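Local atomic coordinates of ABC transporter substrate-binding protein (Rhizobium radiobacter, PDB entry 6TFX), a protein that serves as the solute-binding component of an ABC importer for mannityl opines and binds mannopinic acid. Residues P75-Q80 with E188-K193; G81-V86 with R163-G168; Y394-F399 with E439-A444; C418-K423 with V449-A454. All coordinates share one frame; numbering follows the deposited sequence.

The four contacts form two pairs, far apart in the chain. Beyond strand 68-73 of the four-stranded antiparallel sheet, residues 75-80 open contact 1 and residues 81-86 open contact 2. Contact 2 closes first, at 163-168, and is nested inside the longer loop that contact 1 closes at 188-193, beside the mixed sheet. The two touch through Trp79 and Lys78. Some 200 residues later the second pair begins: 394-399 opens contact 3 and 418-423 opens contact 4 before 439-444 and 449-454 close them in turn, so these loops cross. Both use helix 434-450, and Ala444 packs on Ala421 where they meet.

Contact 1: P75-Q80 with E188-K193; sequences PDVKWQ and EYFRGK
Val77 and Phe190 supply the apolar part of this contact, their side chains lying alongside each other and pointing the same way. CG1 of Val77 approaches CD1 of Phe190 at 3.8 Å, while Val77 CG2 lies over one face of the ring in a CH-pi contact, 4.3 Å from the ring centroid. Phe190 CG stands between its backbone N and carbonyl carbon (chi1 74°), which turns the ring alongside Val77. CG of Arg191 covers the opposite face, so aliphatic carbons lie over both faces, each offset toward the rim. Glu188 OE1 comes 3.9 Å from CB of Lys78; the Lys78 chain bends at chi2 and its NZ hydrogen-bonds instead to Asn85 OD1.

Two loops meet here, one leaving the four-stranded antiparallel sheet and the other joining strands 180-185 and 198-203 of the mixed sheet. A type I turn from Tyr189 to Gly192 shapes the second, closed by Gly192 N to Tyr189 O.

Polar bridging across the gap falls to water. One molecule accepts from Lys78 N at 2.9 Å and donates to the carbonyls of Asp76 and Glu188, the latter O at 2.7 Å; a second donates to Lys78 O and receives a weak bond from Phe190 N. Within the turn, Arg191 NE reaches Tyr189 OH at 3.2 Å, in the guanidinium plane but bent to 136°, and Arg191 NH2 forms a salt bridge with Asp55.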
loop_
_atom_site.group_PDB
_atom_site.type_symbol
_atom_site.label_atom_id
_atom_site.label_comp_id
_atom_site.label_asym_id
_atom_site.label_seq_id
_atom_site.Cartn_x
_atom_site.Cartn_y
_atom_site.Cartn_z
ATOM N N PRO A 75 -22.021 20.835 4.617
ATOM C CA PRO A 75 -23.379 20.448 5.143
ATOM C C PRO A 75 -24.242 19.251 4.579
ATOM O O PRO A 75 -24.821 18.512 5.377
ATOM C CB PRO A 75 -24.203 21.737 4.954
ATOM C CG PRO A 75 -23.398 22.605 4.014
ATOM C CD PRO A 75 -21.970 22.278 4.317
ATOM N N ASP A 76 -24.470 19.193 3.260
ATOM C CA ASP A 76 -25.208 18.360 2.322
ATOM C C ASP A 76 -24.366 17.364 1.510
ATOM O O ASP A 76 -24.671 17.136 0.337
ATOM C CB ASP A 76 -26.034 19.277 1.374
ATOM C CG ASP A 76 -26.964 20.251 2.093
ATOM O OD1 ASP A 76 -27.685 19.812 3.030
ATOM O OD2 ASP A 76 -26.977 21.453 1.714
ATOM N N VAL A 77 -23.348 16.723 2.136
ATOM C CA VAL A 77 -22.608 15.641 1.481
ATOM C C VAL A 77 -23.483 14.436 1.773
ATOM O O VAL A 77 -23.804 14.187 2.937
ATOM C CB VAL A 77 -21.175 15.414 2.009
ATOM C CG1 VAL A 77 -20.555 14.156 1.395
ATOM C CG2 VAL A 77 -20.294 16.628 1.737
ATOM N N LYS A 78 -23.912 13.736 0.738
ATOM C CA LYS A 78 -24.808 12.602 0.905
ATOM C C LYS A 78 -24.091 11.262 0.815
ATOM O O LYS A 78 -23.248 11.054 -0.076
ATOM C CB LYS A 78 -25.900 12.610 -0.189
ATOM C CG LYS A 78 -26.599 13.947 -0.419
ATOM C CD LYS A 78 -27.671 14.253 0.603
ATOM C CE LYS A 78 -28.267 15.609 0.322
ATOM N NZ LYS A 78 -29.163 16.051 1.418
ATOM N N TRP A 79 -24.506 10.317 1.665
ATOM C CA TRP A 79 -24.014 8.960 1.556
ATOM C C TRP A 79 -24.641 8.349 0.309
ATOM O O TRP A 79 -25.733 8.745 -0.084
ATOM C CB TRP A 79 -24.476 8.123 2.761
ATOM C CG TRP A 79 -23.736 8.430 4.027
ATOM C CD1 TRP A 79 -24.254 8.941 5.182
ATOM C CD2 TRP A 79 -22.339 8.180 4.283
ATOM N NE1 TRP A 79 -23.266 9.009 6.152
ATOM C CE2 TRP A 79 -22.077 8.581 5.612
ATOM C CE3 TRP A 79 -21.276 7.680 3.503
ATOM C CZ2 TRP A 79 -20.786 8.512 6.178
ATOM C CZ3 TRP A 79 -20.005 7.600 4.062
ATOM C CH2 TRP A 79 -19.775 7.999 5.391
ATOM N N GLN A 80 -23.984 7.343 -0.264
ATOM C CA GLN A 80 -24.574 6.572 -1.355
ATOM C C GLN A 80 -25.751 5.757 -0.778
ATOM O O GLN A 80 -25.804 5.531 0.427
ATOM C CB GLN A 80 -23.555 5.549 -1.847
ATOM C CG GLN A 80 -22.416 6.193 -2.656
ATOM C CD GLN A 80 -21.131 5.409 -2.582
ATOM O OE1 GLN A 80 -21.082 4.268 -2.103
ATOM N NE2 GLN A 80 -20.038 6.044 -3.015
ATOM N N GLU A 188 -25.435 11.801 -6.736
ATOM C CA GLU A 188 -25.498 12.868 -5.748
ATOM C C GLU A 188 -24.119 13.250 -5.236
ATOM O O GLU A 188 -24.047 14.021 -4.283
ATOM C CB GLU A 188 -26.390 12.467 -4.557
ATOM C CG GLU A 188 -27.856 12.275 -4.916
ATOM C CD GLU A 188 -28.786 12.297 -3.719
ATOM O OE1 GLU A 188 -28.604 11.461 -2.803
ATOM O OE2 GLU A 188 -29.697 13.156 -3.695
ATOM N N TYR A 189 -23.023 12.772 -5.896
ATOM C CA TYR A 189 -21.668 13.102 -5.436
ATOM C C TYR A 189 -21.547 14.617 -5.261
ATOM O O TYR A 189 -21.965 15.369 -6.139
ATOM C CB TYR A 189 -20.601 12.543 -6.385
ATOM C CG TYR A 189 -19.207 12.786 -5.859
ATOM C CD1 TYR A 189 -18.817 12.310 -4.604
ATOM C CD2 TYR A 189 -18.277 13.507 -6.602
ATOM C CE1 TYR A 189 -17.533 12.532 -4.111
ATOM C CE2 TYR A 189 -16.994 13.749 -6.109
ATOM C CZ TYR A 189 -16.626 13.252 -4.867
ATOM O OH TYR A 189 -15.378 13.530 -4.379
ATOM N N PHE A 190 -21.053 15.062 -4.098
ATOM C CA PHE A 190 -21.043 16.474 -3.746
ATOM C C PHE A 190 -20.264 17.402 -4.705
ATOM O O PHE A 190 -20.571 18.593 -4.747
ATOM C CB PHE A 190 -20.593 16.679 -2.308
ATOM C CG PHE A 190 -19.127 16.490 -2.034
ATOM C CD1 PHE A 190 -18.622 15.237 -1.715
ATOM C CD2 PHE A 190 -18.263 17.577 -2.006
ATOM C CE1 PHE A 190 -17.267 15.071 -1.401
ATOM C CE2 PHE A 190 -16.907 17.404 -1.695
ATOM C CZ PHE A 190 -16.424 16.159 -1.398
ATOM N N ARG A 191 -19.285 16.875 -5.478
ATOM C CA ARG A 191 -18.511 17.729 -6.406
ATOM C C ARG A 191 -19.160 17.765 -7.776
ATOM O O ARG A 191 -18.675 18.469 -8.662
ATOM C CB ARG A 191 -17.059 17.247 -6.545
ATOM C CG ARG A 191 -16.287 17.197 -5.241
ATOM C CD ARG A 191 -14.842 16.766 -5.472
ATOM N NE ARG A 191 -14.149 16.484 -4.213
ATOM C CZ ARG A 191 -13.472 17.388 -3.511
ATOM N NH1 ARG A 191 -13.358 18.640 -3.957
ATOM N NH2 ARG A 191 -12.888 17.048 -2.374
ATOM N N GLY A 192 -20.240 17.008 -7.937
ATOM C CA GLY A 192 -20.967 16.908 -9.196
ATOM C C GLY A 192 -21.046 15.470 -9.658
ATOM O O GLY A 192 -20.185 14.642 -9.321
ATOM N N LYS A 193 -22.079 15.163 -10.429
ATOM C CA LYS A 193 -22.281 13.808 -10.930
ATOM C C LYS A 193 -21.109 13.394 -11.865
ATOM O O LYS A 193 -20.754 14.147 -12.783
ATOM C CB LYS A 193 -23.619 13.724 -11.701
ATOM C CG LYS A 193 -23.983 12.307 -12.138
ATOM C CD LYS A 193 -25.240 12.269 -12.999
ATOM C CE LYS A 193 -25.712 10.847 -13.193
ATOM N NZ LYS A 193 -27.017 10.784 -13.899
HETATM O O HOH W 1 -23.703 15.048 -1.851
HETATM O O HOH W 2 -21.245 12.387 -2.008
#

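Contact 2: G81-V86 with R163-G168; sequences GGYGNV and RPVGFG
The loop between strand 68-73 and helix 88-98 packs against the loop that enters strand 170-176 through two apolar pairs, Tyr83 with Val165 and Val86 with Phe167. In the first, both methyls of the valine are used. Val165 CG1 lies 3.7 Å from Tyr83 CD2, and CG2 of the same valine is 3.9 Å from Tyr83 CE2, so the fork of Val165 spans the CD2-CE2 bond of the phenol ring, approaching it obliquely, while the two side chains cross at about a right angle.

The second pair is also a perpendicular crossing, but it uses a single methyl. CG2 of Val86 touches Phe167 CD2 at 3.8 Å and sits 4.1 Å from Phe167 CB, close to where the ring leaves its backbone. Phe167 has its CG between the backbone N and the carbonyl carbon (chi1 61°), and from there the ring also meets the indole of Trp79, the planes about 55° apart.

No hydrogen bond joins 81-86 to 163-168; just before the first of them, Gln80 supplies polar links, from OE1 to Gly166 N and from NE2 to Gly168 O. Helix 150-156 packs onto the first pair: Ala152 touches both Tyr83 and Val165, and Arg156 NH2 gives Tyr83 OH a weak hydrogen bond. Gly81, Gly82 and Gly84 all take positive phi, a backbone shape that glycine adopts readily. Val86, further along, is tied by backbone hydrogen bonding to Val77.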
loop_
_atom_site.group_PDB
_atom_site.type_symbol
_atom_site.label_atom_id
_atom_site.label_comp_id
_atom_site.label_asym_id
_atom_site.label_seq_id
_atom_site.Cartn_x
_atom_site.Cartn_y
_atom_site.Cartn_z
ATOM N N GLY A 81 -26.629 5.276 -1.660
ATOM C CA GLY A 81 -27.718 4.370 -1.313
ATOM C C GLY A 81 -28.838 4.891 -0.432
ATOM O O GLY A 81 -29.666 4.094 0.012
ATOM N N GLY A 82 -28.912 6.194 -0.206
ATOM C CA GLY A 82 -30.005 6.781 0.583
ATOM C C GLY A 82 -29.781 6.839 2.086
ATOM O O GLY A 82 -30.728 7.105 2.836
ATOM N N TYR A 83 -28.522 6.662 2.548
ATOM C CA TYR A 83 -28.220 6.737 3.987
ATOM C C TYR A 83 -28.265 8.169 4.543
ATOM O O TYR A 83 -28.126 8.343 5.748
ATOM C CB TYR A 83 -26.899 6.036 4.316
ATOM C CG TYR A 83 -27.079 4.541 4.398
ATOM C CD1 TYR A 83 -27.465 3.931 5.589
ATOM C CD2 TYR A 83 -26.873 3.730 3.284
ATOM C CE1 TYR A 83 -27.647 2.552 5.667
ATOM C CE2 TYR A 83 -27.049 2.349 3.352
ATOM C CZ TYR A 83 -27.458 1.767 4.543
ATOM O OH TYR A 83 -27.584 0.397 4.640
ATOM N N GLY A 84 -28.493 9.154 3.675
ATOM C CA GLY A 84 -28.659 10.554 4.054
ATOM C C GLY A 84 -27.383 11.358 4.174
ATOM O O GLY A 84 -26.351 10.995 3.602
ATOM N N ASN A 85 -27.462 12.480 4.903
ATOM C CA ASN A 85 -26.333 13.399 5.072
ATOM C C ASN A 85 -25.217 12.806 5.919
ATOM O O ASN A 85 -25.479 12.138 6.912
ATOM C CB ASN A 85 -26.797 14.715 5.721
ATOM C CG ASN A 85 -27.636 15.601 4.834
ATOM O OD1 ASN A 85 -27.511 15.596 3.613
ATOM N ND2 ASN A 85 -28.493 16.409 5.438
ATOM N N VAL A 86 -23.978 13.063 5.533
ATOM C CA VAL A 86 -22.818 12.643 6.328
ATOM C C VAL A 86 -22.745 13.603 7.528
ATOM O O VAL A 86 -22.760 14.831 7.343
ATOM C CB VAL A 86 -21.525 12.729 5.484
ATOM C CG1 VAL A 86 -20.317 12.287 6.314
ATOM C CG2 VAL A 86 -21.651 11.885 4.223
ATOM N N ARG A 163 -20.585 -5.256 0.741
ATOM C CA ARG A 163 -21.704 -4.356 0.408
ATOM C C ARG A 163 -21.336 -2.975 0.965
ATOM O O ARG A 163 -21.966 -2.504 1.925
ATOM C CB ARG A 163 -23.007 -4.878 1.019
ATOM C CG ARG A 163 -23.494 -6.181 0.382
ATOM C CD ARG A 163 -24.785 -6.676 1.016
ATOM N NE ARG A 163 -25.880 -5.712 0.884
ATOM C CZ ARG A 163 -26.705 -5.374 1.871
ATOM N NH1 ARG A 163 -26.584 -5.930 3.072
ATOM N NH2 ARG A 163 -27.667 -4.488 1.663
ATOM N N PRO A 164 -20.253 -2.351 0.438
ATOM C CA PRO A 164 -19.778 -1.092 1.028
ATOM C C PRO A 164 -20.676 0.090 0.719
ATOM O O PRO A 164 -21.390 0.090 -0.297
ATOM C CB PRO A 164 -18.407 -0.900 0.372
ATOM C CG PRO A 164 -18.553 -1.540 -0.974
ATOM C CD PRO A 164 -19.383 -2.767 -0.690
ATOM N N VAL A 165 -20.594 1.118 1.576
ATOM C CA VAL A 165 -21.355 2.352 1.395
ATOM C C VAL A 165 -20.401 3.479 1.702
ATOM O O VAL A 165 -19.885 3.547 2.812
ATOM C CB VAL A 165 -22.581 2.454 2.332
ATOM C CG1 VAL A 165 -23.311 3.788 2.127
ATOM C CG2 VAL A 165 -23.533 1.274 2.136
ATOM N N GLY A 166 -20.144 4.338 0.726
ATOM C CA GLY A 166 -19.284 5.504 0.941
ATOM C C GLY A 166 -19.942 6.775 0.438
ATOM O O GLY A 166 -21.134 6.756 0.107
ATOM N N PHE A 167 -19.205 7.903 0.466
ATOM C CA PHE A 167 -19.734 9.150 -0.115
ATOM C C PHE A 167 -18.915 9.570 -1.342
ATOM O O PHE A 167 -19.112 10.665 -1.887
ATOM C CB PHE A 167 -19.885 10.300 0.907
ATOM C CG PHE A 167 -18.624 10.766 1.576
ATOM C CD1 PHE A 167 -17.692 11.534 0.885
ATOM C CD2 PHE A 167 -18.405 10.512 2.921
ATOM C CE1 PHE A 167 -16.532 11.986 1.525
ATOM C CE2 PHE A 167 -17.259 10.979 3.561
ATOM C CZ PHE A 167 -16.316 11.687 2.849
ATOM N N GLY A 168 -18.044 8.673 -1.786
ATOM C CA GLY A 168 -17.187 8.858 -2.954
ATOM C C GLY A 168 -17.974 8.889 -4.256
ATOM O O GLY A 168 -19.210 8.691 -4.280
#

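Contact 3: Y394-F399 with E439-A444; sequences YYLTQF and ELWKEA
Leu396 reaches across from helix 392-400 to Trp441 and Ala444 of helix 434-450, in a buried helix-to-helix packing contact. One methyl does the touching. Leu396 CD1 lies 3.5 Å from Trp441 CD1, on the five-membered part of the indole, and 4.2 Å from Ala444 CB one turn further on. The same methyl is 4.1 Å from Trp441 O, so it settles against the backbone of the helix as well as its side chains. The leucine and tryptophan chains cross at a slant; CG of Leu396 stands anti to its carbonyl carbon (chi1 -69°), and the branch beyond it carries CD1 over to the second helix.

Helix 422-430 adds a third side to this packing: Ile425 touches Leu396, and Ala428 touches Trp441. The indole also rests on Ala392 and Asp393, at the start of helix 392-400.

Further from the contact, Tyr395 packs on Leu250 and Leu252 of strand 240-255, and the Phe399 ring meets His254 of the same strand. One turn apart, Tyr395 and Phe399 face each other, with Phe399 CE2 3.5 Å above the centre of the Tyr395 ring, and Tyr395 OH is hydrogen-bonded to Ala386 O.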
loop_
_atom_site.group_PDB
_atom_site.type_symbol
_atom_site.label_atom_id
_atom_site.label_comp_id
_atom_site.label_asym_id
_atom_site.label_seq_id
_atom_site.Cartn_x
_atom_site.Cartn_y
_atom_site.Cartn_z
ATOM N N TYR A 394 6.523 5.777 9.329
ATOM C CA TYR A 394 5.469 4.831 8.940
ATOM C C TYR A 394 6.047 3.489 8.537
ATOM O O TYR A 394 5.693 2.471 9.136
ATOM C CB TYR A 394 4.573 5.433 7.837
ATOM C CG TYR A 394 3.756 6.576 8.413
ATOM C CD1 TYR A 394 2.616 6.324 9.167
ATOM C CD2 TYR A 394 4.208 7.891 8.334
ATOM C CE1 TYR A 394 1.902 7.355 9.774
ATOM C CE2 TYR A 394 3.501 8.938 8.941
ATOM C CZ TYR A 394 2.361 8.656 9.681
ATOM O OH TYR A 394 1.642 9.639 10.308
ATOM N N TYR A 395 6.942 3.472 7.553
ATOM C CA TYR A 395 7.498 2.167 7.143
ATOM C C TYR A 395 8.246 1.530 8.299
ATOM O O TYR A 395 8.109 0.332 8.543
ATOM C CB TYR A 395 8.454 2.352 5.959
ATOM C CG TYR A 395 8.328 1.250 4.928
ATOM C CD1 TYR A 395 7.371 1.319 3.920
ATOM C CD2 TYR A 395 9.184 0.149 4.943
ATOM C CE1 TYR A 395 7.276 0.329 2.937
ATOM C CE2 TYR A 395 9.093 -0.851 3.965
ATOM C CZ TYR A 395 8.137 -0.754 2.963
ATOM O OH TYR A 395 8.030 -1.750 2.003
ATOM N N LEU A 396 9.038 2.329 9.051
ATOM C CA LEU A 396 9.816 1.738 10.138
ATOM C C LEU A 396 8.931 1.136 11.226
ATOM O O LEU A 396 9.197 0.037 11.706
ATOM C CB LEU A 396 10.768 2.776 10.761
ATOM C CG LEU A 396 11.908 3.206 9.864
ATOM C CD1 LEU A 396 12.627 4.401 10.488
ATOM C CD2 LEU A 396 12.926 2.040 9.614
ATOM N N THR A 397 7.918 1.886 11.668
ATOM C CA THR A 397 7.081 1.372 12.748
ATOM C C THR A 397 6.332 0.122 12.288
ATOM O O THR A 397 6.266 -0.861 13.028
ATOM C CB THR A 397 6.099 2.457 13.233
ATOM O OG1 THR A 397 6.860 3.554 13.773
ATOM C CG2 THR A 397 5.118 1.918 14.269
ATOM N N GLN A 398 5.729 0.178 11.098
ATOM C CA GLN A 398 4.873 -0.941 10.670
ATOM C C GLN A 398 5.616 -2.232 10.354
ATOM O O GLN A 398 5.117 -3.329 10.653
ATOM C CB GLN A 398 4.037 -0.481 9.462
ATOM C CG GLN A 398 3.089 0.679 9.863
ATOM C CD GLN A 398 2.213 1.104 8.721
ATOM O OE1 GLN A 398 1.842 0.308 7.874
ATOM N NE2 GLN A 398 1.834 2.375 8.711
ATOM N N PHE A 399 6.782 -2.109 9.720
ATOM C CA PHE A 399 7.525 -3.304 9.308
ATOM C C PHE A 399 8.594 -3.750 10.305
ATOM O O PHE A 399 8.985 -4.936 10.254
ATOM C CB PHE A 399 8.217 -3.031 7.974
ATOM C CG PHE A 399 7.286 -3.057 6.801
ATOM C CD1 PHE A 399 6.991 -4.263 6.153
ATOM C CD2 PHE A 399 6.661 -1.891 6.365
ATOM C CE1 PHE A 399 6.112 -4.292 5.061
ATOM C CE2 PHE A 399 5.743 -1.923 5.297
ATOM C CZ PHE A 399 5.502 -3.119 4.630
ATOM N N GLU A 439 18.680 11.679 11.758
ATOM C CA GLU A 439 19.785 10.800 12.188
ATOM C C GLU A 439 19.299 9.573 12.943
ATOM O O GLU A 439 19.845 8.475 12.756
ATOM C CB GLU A 439 20.852 11.548 12.961
ATOM C CG GLU A 439 21.639 12.482 12.048
ATOM C CD GLU A 439 22.262 11.844 10.811
ATOM O OE1 GLU A 439 22.006 12.338 9.690
ATOM O OE2 GLU A 439 22.995 10.841 10.962
ATOM N N LEU A 440 18.244 9.733 13.751
ATOM C CA LEU A 440 17.639 8.583 14.475
ATOM C C LEU A 440 16.964 7.634 13.492
ATOM O O LEU A 440 17.130 6.408 13.612
ATOM C CB LEU A 440 16.646 9.049 15.550
ATOM C CG LEU A 440 17.296 9.720 16.754
ATOM C CD1 LEU A 440 16.311 10.590 17.518
ATOM C CD2 LEU A 440 17.971 8.680 17.669
ATOM N N TRP A 441 16.275 8.191 12.466
ATOM C CA TRP A 441 15.683 7.314 11.437
ATOM C C TRP A 441 16.779 6.571 10.684
ATOM O O TRP A 441 16.614 5.379 10.386
ATOM C CB TRP A 441 14.847 8.133 10.469
ATOM C CG TRP A 441 13.471 8.438 10.999
ATOM C CD1 TRP A 441 12.698 7.640 11.799
ATOM C CD2 TRP A 441 12.691 9.616 10.731
ATOM N NE1 TRP A 441 11.501 8.270 12.080
ATOM C CE2 TRP A 441 11.454 9.463 11.401
ATOM C CE3 TRP A 441 12.909 10.780 9.972
ATOM C CZ2 TRP A 441 10.459 10.449 11.365
ATOM C CZ3 TRP A 441 11.920 11.755 9.931
ATOM C CH2 TRP A 441 10.708 11.579 10.615
ATOM N N LYS A 442 17.899 7.258 10.360
ATOM C CA LYS A 442 19.007 6.588 9.646
ATOM C C LYS A 442 19.658 5.512 10.523
ATOM O O LYS A 442 19.948 4.415 10.042
ATOM C CB LYS A 442 20.052 7.621 9.175
ATOM C CG LYS A 442 19.492 8.557 8.104
ATOM C CD LYS A 442 20.654 9.383 7.544
ATOM C CE LYS A 442 20.223 10.247 6.395
ATOM N NZ LYS A 442 21.366 11.081 5.900
ATOM N N GLU A 443 19.856 5.803 11.826
ATOM C CA GLU A 443 20.433 4.826 12.753
ATOM C C GLU A 443 19.547 3.559 12.787
ATOM O O GLU A 443 20.079 2.436 12.763
ATOM C CB GLU A 443 20.578 5.441 14.143
ATOM C CG GLU A 443 21.224 4.520 15.172
ATOM C CD GLU A 443 21.319 5.074 16.588
ATOM O OE1 GLU A 443 20.956 6.254 16.804
ATOM O OE2 GLU A 443 21.737 4.314 17.492
ATOM N N ALA A 444 18.211 3.736 12.779
ATOM C CA ALA A 444 17.296 2.574 12.773
ATOM C C ALA A 444 17.533 1.743 11.492
ATOM O O ALA A 444 17.664 0.526 11.567
ATOM C CB ALA A 444 15.854 3.052 12.834
#

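Contact 4: C418-K423 with V449-A454; sequences CNVADK and VSNVCA. With MG (magnesium ion), chain G.
Cys418 and Cys453 direct their sulfurs at one modelled magnesium ion from nearly opposite sides. The ion lies 2.2 Å from Cys418 SG and 1.8 Å from Cys453 SG, with an angle at the metal of about 154°. Both distances are shorter than a magnesium-sulfur bond should be, the second markedly so, and cysteine sulfur is an unusual ligand for this hard cation, so the detailed coordination and perhaps the identity of the ion are doubtful. The sulfurs themselves are 3.9 Å apart, which excludes a disulfide in this model. Different torsions bring them together: SG of Cys418 is anti to the backbone N (chi1 176°), whereas that of Cys453 is anti to its carbonyl carbon (chi1 -62°). Behind the sulfurs, the two CB atoms approach to 4.1 Å.

Val420 and Asn451 extend the contact, meeting from opposite directions. Val420 CG2 rests 3.5 Å from Asn451 ND2, a van der Waals approach to an amide nitrogen whose hydrogen bond goes back to Leu447 O. The other methyl, CG1, turns toward the metal and lies 3.5 Å from it, so Val420 borders the ion as well as the amide.

Each half of the site lies close to a helix end. Residues 419-422 form a type I turn that puts Ala421 at the N-cap of helix 422-430, while helix 434-450 finishes in a Schellman motif with Val452 at positive phi. From there the chain passes through Cys453, backbone-bonded to Ile255, into strand 454-467, where Ala454 packs on Leu252 and His254 of strand 240-255.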
loop_
_atom_site.group_PDB
_atom_site.type_symbol
_atom_site.label_atom_id
_atom_site.label_comp_id
_atom_site.label_asym_id
_atom_site.label_seq_id
_atom_site.Cartn_x
_atom_site.Cartn_y
_atom_site.Cartn_z
ATOM N N CYS A 418 11.649 -8.259 13.934
ATOM C CA CYS A 418 12.726 -7.313 14.243
ATOM C C CYS A 418 12.410 -6.614 15.586
ATOM O O CYS A 418 11.253 -6.270 15.851
ATOM C CB CYS A 418 12.825 -6.302 13.103
ATOM S SG CYS A 418 14.034 -4.969 13.366
ATOM N N ASN A 419 13.443 -6.388 16.419
ATOM C CA ASN A 419 13.281 -5.613 17.650
ATOM C C ASN A 419 14.494 -4.688 17.894
ATOM O O ASN A 419 14.440 -3.835 18.788
ATOM C CB ASN A 419 13.004 -6.514 18.861
ATOM C CG ASN A 419 14.119 -7.461 19.252
ATOM O OD1 ASN A 419 15.142 -7.611 18.570
ATOM N ND2 ASN A 419 13.935 -8.138 20.371
ATOM N N VAL A 420 15.514 -4.785 17.034
ATOM C CA VAL A 420 16.817 -4.109 17.192
ATOM C C VAL A 420 16.755 -2.576 17.175
ATOM O O VAL A 420 17.655 -1.925 17.747
ATOM C CB VAL A 420 17.866 -4.627 16.162
ATOM C CG1 VAL A 420 17.578 -4.162 14.725
ATOM C CG2 VAL A 420 19.301 -4.296 16.599
ATOM N N ALA A 421 15.736 -2.012 16.510
ATOM C CA ALA A 421 15.672 -0.566 16.319
ATOM C C ALA A 421 14.547 0.115 17.089
ATOM O O ALA A 421 14.242 1.283 16.814
ATOM C CB ALA A 421 15.539 -0.286 14.825
ATOM N N ASP A 422 13.925 -0.586 18.071
ATOM C CA ASP A 422 12.796 0.014 18.790
ATOM C C ASP A 422 13.070 1.366 19.396
ATOM O O ASP A 422 12.265 2.277 19.231
ATOM C CB ASP A 422 12.302 -0.894 19.903
ATOM C CG ASP A 422 11.480 -2.077 19.467
ATOM O OD1 ASP A 422 11.321 -2.285 18.229
ATOM O OD2 ASP A 422 10.991 -2.792 20.349
ATOM N N LYS A 423 14.198 1.499 20.127
ATOM C CA LYS A 423 14.490 2.770 20.792
ATOM C C LYS A 423 14.702 3.905 19.801
ATOM O O LYS A 423 14.236 5.017 20.049
ATOM C CB LYS A 423 15.719 2.632 21.710
ATOM C CG LYS A 423 15.534 1.566 22.806
ATOM C CD LYS A 423 14.388 1.851 23.780
ATOM C CE LYS A 423 13.943 0.596 24.492
ATOM N NZ LYS A 423 12.974 0.894 25.580
ATOM N N VAL A 449 19.421 -3.159 8.660
ATOM C CA VAL A 449 20.228 -3.694 7.562
ATOM C C VAL A 449 21.347 -4.596 8.106
ATOM O O VAL A 449 21.543 -5.713 7.592
ATOM C CB VAL A 449 20.828 -2.538 6.716
ATOM C CG1 VAL A 449 21.926 -3.044 5.777
ATOM C CG2 VAL A 449 19.733 -1.844 5.919
ATOM N N SER A 450 22.119 -4.092 9.096
ATOM C CA SER A 450 23.285 -4.844 9.609
ATOM C C SER A 450 22.912 -6.121 10.333
ATOM O O SER A 450 23.685 -7.089 10.299
ATOM C CB SER A 450 24.167 -3.951 10.473
ATOM O OG SER A 450 23.499 -3.600 11.669
ATOM N N ASN A 451 21.722 -6.161 10.975
ATOM C CA ASN A 451 21.270 -7.404 11.627
ATOM C C ASN A 451 20.595 -8.320 10.584
ATOM O O ASN A 451 20.218 -9.460 10.893
ATOM C CB ASN A 451 20.333 -7.067 12.780
ATOM C CG ASN A 451 21.152 -6.641 13.967
ATOM O OD1 ASN A 451 21.615 -7.479 14.742
ATOM N ND2 ASN A 451 21.432 -5.339 14.090
ATOM N N VAL A 452 20.426 -7.804 9.351
ATOM C CA VAL A 452 19.854 -8.557 8.231
ATOM C C VAL A 452 18.476 -9.108 8.592
ATOM O O VAL A 452 18.193 -10.295 8.422
ATOM C CB VAL A 452 20.810 -9.652 7.649
ATOM C CG1 VAL A 452 20.370 -10.093 6.242
ATOM C CG2 VAL A 452 22.264 -9.192 7.644
ATOM N N CYS A 453 17.628 -8.245 9.163
ATOM C CA CYS A 453 16.248 -8.626 9.438
ATOM C C CYS A 453 15.470 -8.658 8.120
ATOM O O CYS A 453 14.517 -9.419 7.964
ATOM C CB CYS A 453 15.640 -7.628 10.409
ATOM S SG CYS A 453 16.504 -7.609 11.994
ATOM N N ALA A 454 15.884 -7.811 7.170
ATOM C CA ALA A 454 15.239 -7.747 5.873
ATOM C C ALA A 454 16.298 -7.392 4.862
ATOM O O ALA A 454 17.290 -6.730 5.209
ATOM C CB ALA A 454 14.131 -6.703 5.865
HETATM MG MG MG G . 15.587 -6.418 13.002
#